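Local coordinates for protein BauA (Acinetobacter baumannii, PDB 6HCP) that probably serves as an outer-membrane, TonB-dependent receptor that takes up the ferric complex of the siderophore preacinetobactin, at residues T68-Y71 and I72-Q76; A77-I80 and T81-I84; G594-D597 and G598-A601. All coordinates share one frame; numbering follows the deposited sequence. Where two conformers were deposited one is given.

Interaction 1: T68-Y71 and I72-Q76; sequences TDKY and IEDKQ. With EDO (1,2-ethanediol), chain K.
Lys70 and Asp74, one helical turn apart, form a salt bridge on helix 69-75. Lys70 NZ lies 2.8 Å from Asp74 OD2 and uses the syn lone pair of that oxygen. A second, weak bond runs from Lys70 NZ to Asp74 OD1. The Lys70 chain bends at chi2 and chi4, which brings the ammonium alongside the carboxylate oxygens. Both carboxylate oxygens have further partners: Gln42 NE2 donates to OD2, and Arg670 makes a salt bridge with OD1. These cationic and amide groups would favour a charged carboxylate.

Tyr71 and Lys75 run side by side. Tyr71 CG stands opposite its own backbone N (chi1 -176°), and the ring extends along the Lys75 chain. Lys75 CG sits over one ring face, 3.8 Å from the Tyr71 centroid, as a CH-pi contact. A single water joins the two polar ends. It lies 2.8 Å from Tyr71 OH and accepts from Lys75 NZ.

The helix starts at Thr68, the N-cap. Its OG1 accepts a weak bond from Tyr71 N and donates to Gly41 O. The N-H groups of Ile72, Glu73, Asp74 and Lys75 then donate to the carbonyls of Thr68, Asp69, Lys70 and Tyr71. Gln76, with positive phi, ends the helix in a Schellman motif. Asp74 O accepts from the 1,2-ethanediol O1 at 2.7 Å. Lys75 O is hydrogen-bonded to Tyr674 OH.

The helix belongs to the plug. Ile72 packs on Val138 of strand 135-142, while Lys70, Glu73 and Gln76 touch Arg670 of barrel strand 665-674.

Interaction 2: A77-I80 and T81-I84; sequences AKDI and TEVI
Glu82 reaches back to the backbone of Lys78, and Asp79 caps the backbone of Glu82. Lys78 N donates to Glu82 OE1 at 2.9 Å, with an N-H...O angle of 158°. It meets this oxygen from above the carboxylate plane. Glu82 N in turn donates to Asp79 OD1 at 3.0 Å, close to the line of the C-O bond. Side chain and main chain thus exchange bonds around the start of helix 81-84. The Asp79 carboxylate is set for capping by its first torsion (chi1 65°), which tucks CG between the backbone N and the carbonyl carbon. A weak bond from Glu82 N to Asp79 O supplements the cap.

One water donates to both carboxylates. It is 2.8 Å from Asp79 OD2 and 2.7 Å from Glu82 OE2. Ile80 O accepts twice, from Val83 N and Ile84 N. The first donor stands above the carbonyl plane, whereas the second approaches almost straight on.

Further out, Thr81 OG1 is hydrogen-bonded to Glu102 OE1, and Lys78 NZ to Gln76 O. On the apolar side, Ala77 CB rests against Val83 CG2 at 3.6 Å. The CG2 branches of Ile80 and Ile84 meet more loosely at 4.1 Å. Both isoleucines also pack on Val161 of strand 159-165, and Val83 and Ile84 lie on Val138 of strand 135-142.

Two acidic groups come near each other here, with Asp79 OD1 4.3 Å from Glu82 OE2. The N-H donors and the shared water would probably ease their repulsion. Asp79 thus caps the first turn, Glu82 ties the helix back to the preceding loop, and aliphatic side chains pack on the plug sheet.

Interaction 3: G594-D597 and G598-A601; sequences GGND and GHTA
Asn596 and His599 close a type II beta turn, which overlaps a type I turn from Gly594 to Asp597. His599 N donates to Asn596 O at 3.0 Å, with an N-H...O angle of 155°. In the first turn, Asp597 N bonds to Gly594 O at 3.1 Å. The chain winds through both turns before it enters strand 599-618. Gly598 takes the third position of the type II turn with phi 83°, where glycine is usual.

The side-chain contact is between Asn596 and the His599 imidazole. The ring folds back over the turn, because CG lies beside its own backbone N and opposite the carbonyl carbon (chi1 -71°). One face of it lies over Asn596 CA, a CH-pi contact 3.8 Å from the His599 centroid and offset toward the rim. The Asn596 amide crosses the imidazole obliquely, and its OD1 lies 3.3 Å from His599 CE1.

The polar ends of these side chains reach across to a neighbouring loop. His599 ND1 is hydrogen-bonded to Ala640 O, and Asn596 ND2 to Glu641 OE2. Thr600 N also bonds to Asn642 OD1. Thr591 OG1 bonds to both Asn596 N and Asp597 OD1.

The double turn lies at the surface of the barrel domain, in the hairpin connection between strands 575-590 and 599-618. Backbone bonds from Gly598 and His599 to Leu588, and from Ala601 to Pro586, carry the antiparallel pairing up to the turn. The loop after strand 622-637 lies against it through Ala640 and Asn642.

Along the chain the three contacts come in series. Interactions 1 and 2 are neighbours in the plug domain, with centres 9 Å apart. Helix 69-75 leads through the 77-80 loop into helix 81-84. The two touch where Tyr71 CE2 meets Val83 O and Ile72 CG1 meets Val83 CG2. Both pack against strand 135-142 of the plug sheet. Interaction 3 belongs to the barrel, between strands 575-590 and 599-618. Its centre is 41 Å from that of interaction 1 and 33 Å from that of interaction 2, and it touches neither. The set therefore samples both parts of a TonB-dependent receptor: the plug inside, and a surface turn of the surrounding barrel.

Interaction 1: T68-Y71 and I72-Q76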
loop_
_atom_site.group_PDB
_atom_site.type_symbol
_atom_site.label_atom_id
_atom_site.label_comp_id
_atom_site.label_asym_id
_atom_site.label_seq_id
_atom_site.Cartn_x
_atom_site.Cartn_y
_atom_site.Cartn_z
ATOM N N THR A 68 0.801 30.793 -0.555
ATOM C CA THR A 68 0.999 31.188 -1.966
ATOM C C THR A 68 0.385 30.150 -2.904
ATOM O O THR A 68 0.181 28.982 -2.551
ATOM C CB THR A 68 2.486 31.400 -2.285
ATOM O OG1 THR A 68 3.130 30.126 -2.208
ATOM C CG2 THR A 68 3.159 32.368 -1.335
ATOM N N ASP A 69 0.216 30.570 -4.156
ATOM C CA ASP A 69 -0.215 29.704 -5.215
ATOM C C ASP A 69 0.802 28.568 -5.433
ATOM O O ASP A 69 0.408 27.505 -5.865
ATOM C CB ASP A 69 -0.524 30.473 -6.504
ATOM C CG ASP A 69 0.584 31.374 -7.046
ATOM O OD1 ASP A 69 1.503 31.747 -6.297
ATOM O OD2 ASP A 69 0.516 31.674 -8.228
ATOM N N LYS A 70 2.080 28.796 -5.129
ATOM C CA LYS A 70 3.087 27.727 -5.235
ATOM C C LYS A 70 2.745 26.604 -4.236
ATOM O O LYS A 70 2.761 25.419 -4.579
ATOM C CB LYS A 70 4.499 28.282 -5.016
ATOM C CG LYS A 70 5.628 27.236 -5.019
ATOM C CD LYS A 70 5.591 26.308 -6.223
ATOM C CE LYS A 70 6.906 25.608 -6.527
ATOM N NZ LYS A 70 7.397 24.813 -5.372
ATOM N N TYR A 71 2.372 26.978 -3.004
ATOM C CA TYR A 71 1.937 25.982 -1.994
ATOM C C TYR A 71 0.698 25.224 -2.469
ATOM O O TYR A 71 0.639 23.999 -2.412
ATOM C CB TYR A 71 1.678 26.639 -0.639
ATOM C CG TYR A 71 1.329 25.666 0.457
ATOM C CD1 TYR A 71 2.249 24.732 0.902
ATOM C CD2 TYR A 71 0.058 25.637 1.007
ATOM C CE1 TYR A 71 1.952 23.864 1.941
ATOM C CE2 TYR A 71 -0.256 24.783 2.047
ATOM C CZ TYR A 71 0.693 23.889 2.517
ATOM O OH TYR A 71 0.382 23.025 3.533
ATOM N N ILE A 72 -0.258 25.951 -3.049
ATOM C CA ILE A 72 -1.465 25.359 -3.526
ATOM C C ILE A 72 -1.138 24.275 -4.568
ATOM O O ILE A 72 -1.741 23.185 -4.561
ATOM C CB ILE A 72 -2.419 26.437 -4.065
ATOM C CG1 ILE A 72 -2.846 27.410 -2.957
ATOM C CG2 ILE A 72 -3.607 25.810 -4.749
ATOM C CD1 ILE A 72 -3.570 28.620 -3.485
ATOM N N GLU A 73 -0.270 24.601 -5.534
ATOM C CA GLU A 73 0.054 23.627 -6.580
ATOM C C GLU A 73 0.880 22.482 -5.965
ATOM O O GLU A 73 0.738 21.333 -6.376
ATOM C CB GLU A 73 0.785 24.280 -7.757
ATOM C CG GLU A 73 -0.098 25.167 -8.632
ATOM C CD GLU A 73 -1.147 24.513 -9.522
ATOM O OE1 GLU A 73 -2.120 25.241 -9.875
ATOM O OE2 GLU A 73 -0.990 23.304 -9.905
ATOM N N ASP A 74 1.729 22.795 -4.982
ATOM C CA ASP A 74 2.562 21.764 -4.346
ATOM C C ASP A 74 1.706 20.717 -3.613
ATOM O O ASP A 74 2.058 19.534 -3.586
ATOM C CB ASP A 74 3.596 22.379 -3.415
ATOM C CG ASP A 74 4.767 23.023 -4.150
ATOM O OD1 ASP A 74 4.926 22.751 -5.363
ATOM O OD2 ASP A 74 5.489 23.804 -3.514
ATOM N N LYS A 75 0.574 21.135 -3.035
ATOM C CA LYS A 75 -0.345 20.198 -2.370
ATOM C C LYS A 75 -1.273 19.504 -3.374
ATOM O O LYS A 75 -2.010 18.563 -3.012
ATOM C CB LYS A 75 -1.178 20.953 -1.317
ATOM C CG LYS A 75 -0.377 21.629 -0.223
ATOM C CD LYS A 75 0.480 20.679 0.619
ATOM C CE LYS A 75 -0.380 19.775 1.479
ATOM N NZ LYS A 75 0.409 18.862 2.341
ATOM N N GLN A 76 -1.328 20.016 -4.610
ATOM C CA GLN A 76 -2.382 19.629 -5.582
ATOM C C GLN A 76 -3.768 19.812 -4.930
ATOM O O GLN A 76 -4.678 18.984 -5.089
ATOM C CB GLN A 76 -2.174 18.193 -6.101
ATOM C CG GLN A 76 -0.763 17.916 -6.627
ATOM C CD GLN A 76 -0.675 16.642 -7.450
ATOM O OE1 GLN A 76 -1.426 16.434 -8.389
ATOM N NE2 GLN A 76 0.142 15.709 -6.997
HETATM C C1 EDO K . 4.302 17.412 -4.622
HETATM O O1 EDO K . 4.431 18.880 -4.624
HETATM C C2 EDO K . 5.076 16.878 -3.401
HETATM O O2 EDO K . 4.453 17.316 -2.174
HETATM O O HOH W 1 2.037 20.731 3.851
#

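Interaction 2: A77-I80 and T81-I84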
loop_
_atom_site.group_PDB
_atom_site.type_symbol
_atom_site.label_atom_id
_atom_site.label_comp_id
_atom_site.label_asym_id
_atom_site.label_seq_id
_atom_site.Cartn_x
_atom_site.Cartn_y
_atom_site.Cartn_z
ATOM N N ALA A 77 -3.936 20.933 -4.228
ATOM C CA ALA A 77 -5.143 21.221 -3.473
ATOM C C ALA A 77 -6.335 21.378 -4.423
ATOM O O ALA A 77 -6.291 22.137 -5.407
ATOM C CB ALA A 77 -4.931 22.463 -2.636
ATOM N N LYS A 78 -7.413 20.676 -4.096
ATOM C CA LYS A 78 -8.618 20.623 -4.899
ATOM C C LYS A 78 -9.691 21.571 -4.327
ATOM O O LYS A 78 -10.719 21.797 -4.950
ATOM C CB LYS A 78 -9.128 19.182 -4.925
ATOM C CG LYS A 78 -8.156 18.144 -5.487
ATOM C CD LYS A 78 -8.150 18.076 -7.009
ATOM C CE LYS A 78 -7.183 17.053 -7.594
ATOM N NZ LYS A 78 -5.771 17.472 -7.418
ATOM N N ASP A 79 -9.487 22.040 -3.091
ATOM C CA ASP A 79 -10.425 22.948 -2.440
ATOM C C ASP A 79 -9.676 23.729 -1.360
ATOM O O ASP A 79 -8.474 23.569 -1.196
ATOM C CB ASP A 79 -11.654 22.197 -1.917
ATOM C CG ASP A 79 -11.384 21.201 -0.798
ATOM O OD1 ASP A 79 -10.355 21.342 -0.126
ATOM O OD2 ASP A 79 -12.186 20.251 -0.654
ATOM N N ILE A 80 -10.357 24.695 -0.731
ATOM C CA ILE A 80 -9.691 25.604 0.171
ATOM C C ILE A 80 -9.240 24.860 1.433
ATOM O O ILE A 80 -8.173 25.138 1.966
ATOM C CB ILE A 80 -10.594 26.807 0.500
ATOM C CG1 ILE A 80 -10.885 27.625 -0.761
ATOM C CG2 ILE A 80 -9.943 27.643 1.582
ATOM C CD1 ILE A 80 -9.639 28.070 -1.508
ATOM N N THR A 81 -10.026 23.858 1.848
ATOM C CA THR A 81 -9.692 23.049 3.040
ATOM C C THR A 81 -8.293 22.434 2.890
ATOM O O THR A 81 -7.507 22.405 3.831
ATOM C CB THR A 81 -10.727 21.937 3.263
ATOM O OG1 THR A 81 -12.008 22.546 3.439
ATOM C CG2 THR A 81 -10.398 21.087 4.470
ATOM N N GLU A 82 -8.011 21.917 1.691
ATOM C CA GLU A 82 -6.747 21.221 1.394
ATOM C C GLU A 82 -5.576 22.203 1.388
ATOM O O GLU A 82 -4.430 21.773 1.459
ATOM C CB GLU A 82 -6.847 20.494 0.053
ATOM C CG GLU A 82 -7.735 19.272 0.140
ATOM C CD GLU A 82 -7.864 18.441 -1.124
ATOM O OE1 GLU A 82 -7.089 18.656 -2.076
ATOM O OE2 GLU A 82 -8.717 17.548 -1.123
ATOM N N VAL A 83 -5.861 23.513 1.339
ATOM C CA VAL A 83 -4.840 24.510 1.532
ATOM C C VAL A 83 -4.676 24.833 3.020
ATOM O O VAL A 83 -3.558 24.912 3.521
ATOM C CB VAL A 83 -5.136 25.793 0.729
ATOM C CG1 VAL A 83 -4.027 26.803 0.910
ATOM C CG2 VAL A 83 -5.362 25.509 -0.749
ATOM N N ILE A 84 -5.775 25.202 3.690
ATOM C CA ILE A 84 -5.646 25.900 4.983
ATOM C C ILE A 84 -5.574 24.927 6.169
ATOM O O ILE A 84 -5.118 25.327 7.246
ATOM C CB ILE A 84 -6.769 26.935 5.182
ATOM C CG1 ILE A 84 -8.143 26.272 5.323
ATOM C CG2 ILE A 84 -6.714 27.954 4.055
ATOM C CD1 ILE A 84 -9.261 27.242 5.692
HETATM O O HOH W 2 -10.762 18.127 0.575
#

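Interaction 3: G594-D597 and G598-A601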
loop_
_atom_site.group_PDB
_atom_site.type_symbol
_atom_site.label_atom_id
_atom_site.label_comp_id
_atom_site.label_asym_id
_atom_site.label_seq_id
_atom_site.Cartn_x
_atom_site.Cartn_y
_atom_site.Cartn_z
ATOM N N GLY A 594 -29.529 24.079 31.976
ATOM C CA GLY A 594 -28.305 23.712 32.668
ATOM C C GLY A 594 -27.847 22.283 32.364
ATOM O O GLY A 594 -26.793 21.859 32.836
ATOM N N GLY A 595 -28.596 21.573 31.526
ATOM C CA GLY A 595 -28.402 20.120 31.345
ATOM C C GLY A 595 -26.994 19.746 30.874
ATOM O O GLY A 595 -26.412 18.770 31.336
ATOM N N ASN A 596 -26.408 20.555 29.982
ATOM C CA ASN A 596 -25.115 20.218 29.399
ATOM C C ASN A 596 -24.048 21.215 29.845
ATOM O O ASN A 596 -22.962 21.293 29.249
ATOM C CB ASN A 596 -25.221 20.164 27.877
ATOM C CG ASN A 596 -26.000 18.962 27.410
ATOM O OD1 ASN A 596 -25.944 17.896 28.034
ATOM N ND2 ASN A 596 -26.679 19.122 26.295
ATOM N N ASP A 597 -24.304 21.930 30.945
ATOM C CA ASP A 597 -23.313 22.899 31.436
ATOM C C ASP A 597 -22.005 22.186 31.790
ATOM O O ASP A 597 -21.997 21.154 32.474
ATOM C CB ASP A 597 -23.811 23.674 32.663
ATOM C CG ASP A 597 -24.894 24.694 32.378
ATOM O OD1 ASP A 597 -25.386 24.757 31.235
ATOM O OD2 ASP A 597 -25.247 25.419 33.324
ATOM N N GLY A 598 -20.879 22.758 31.345
ATOM C CA GLY A 598 -19.583 22.228 31.660
ATOM C C GLY A 598 -19.173 21.094 30.727
ATOM O O GLY A 598 -18.038 20.635 30.792
ATOM N N HIS A 599 -20.036 20.737 29.771
ATOM C CA HIS A 599 -19.675 19.687 28.789
ATOM C C HIS A 599 -18.746 20.276 27.717
ATOM O O HIS A 599 -18.586 21.499 27.588
ATOM C CB HIS A 599 -20.933 19.081 28.169
ATOM C CG HIS A 599 -21.725 18.231 29.104
ATOM N ND1 HIS A 599 -22.838 17.531 28.693
ATOM C CD2 HIS A 599 -21.588 17.988 30.429
ATOM C CE1 HIS A 599 -23.355 16.880 29.727
ATOM N NE2 HIS A 599 -22.615 17.160 30.804
ATOM N N THR A 600 -18.116 19.384 26.960
ATOM C CA THR A 600 -17.243 19.766 25.855
ATOM C C THR A 600 -18.099 19.878 24.590
ATOM O O THR A 600 -18.989 19.073 24.360
ATOM C CB THR A 600 -16.118 18.744 25.675
ATOM O OG1 THR A 600 -15.349 18.736 26.873
ATOM C CG2 THR A 600 -15.222 19.023 24.492
ATOM N N ALA A 601 -17.843 20.908 23.786
ATOM C CA ALA A 601 -18.550 21.109 22.530
ATOM C C ALA A 601 -18.304 19.917 21.603
ATOM O O ALA A 601 -17.243 19.268 21.681
ATOM C CB ALA A 601 -18.107 22.390 21.871
#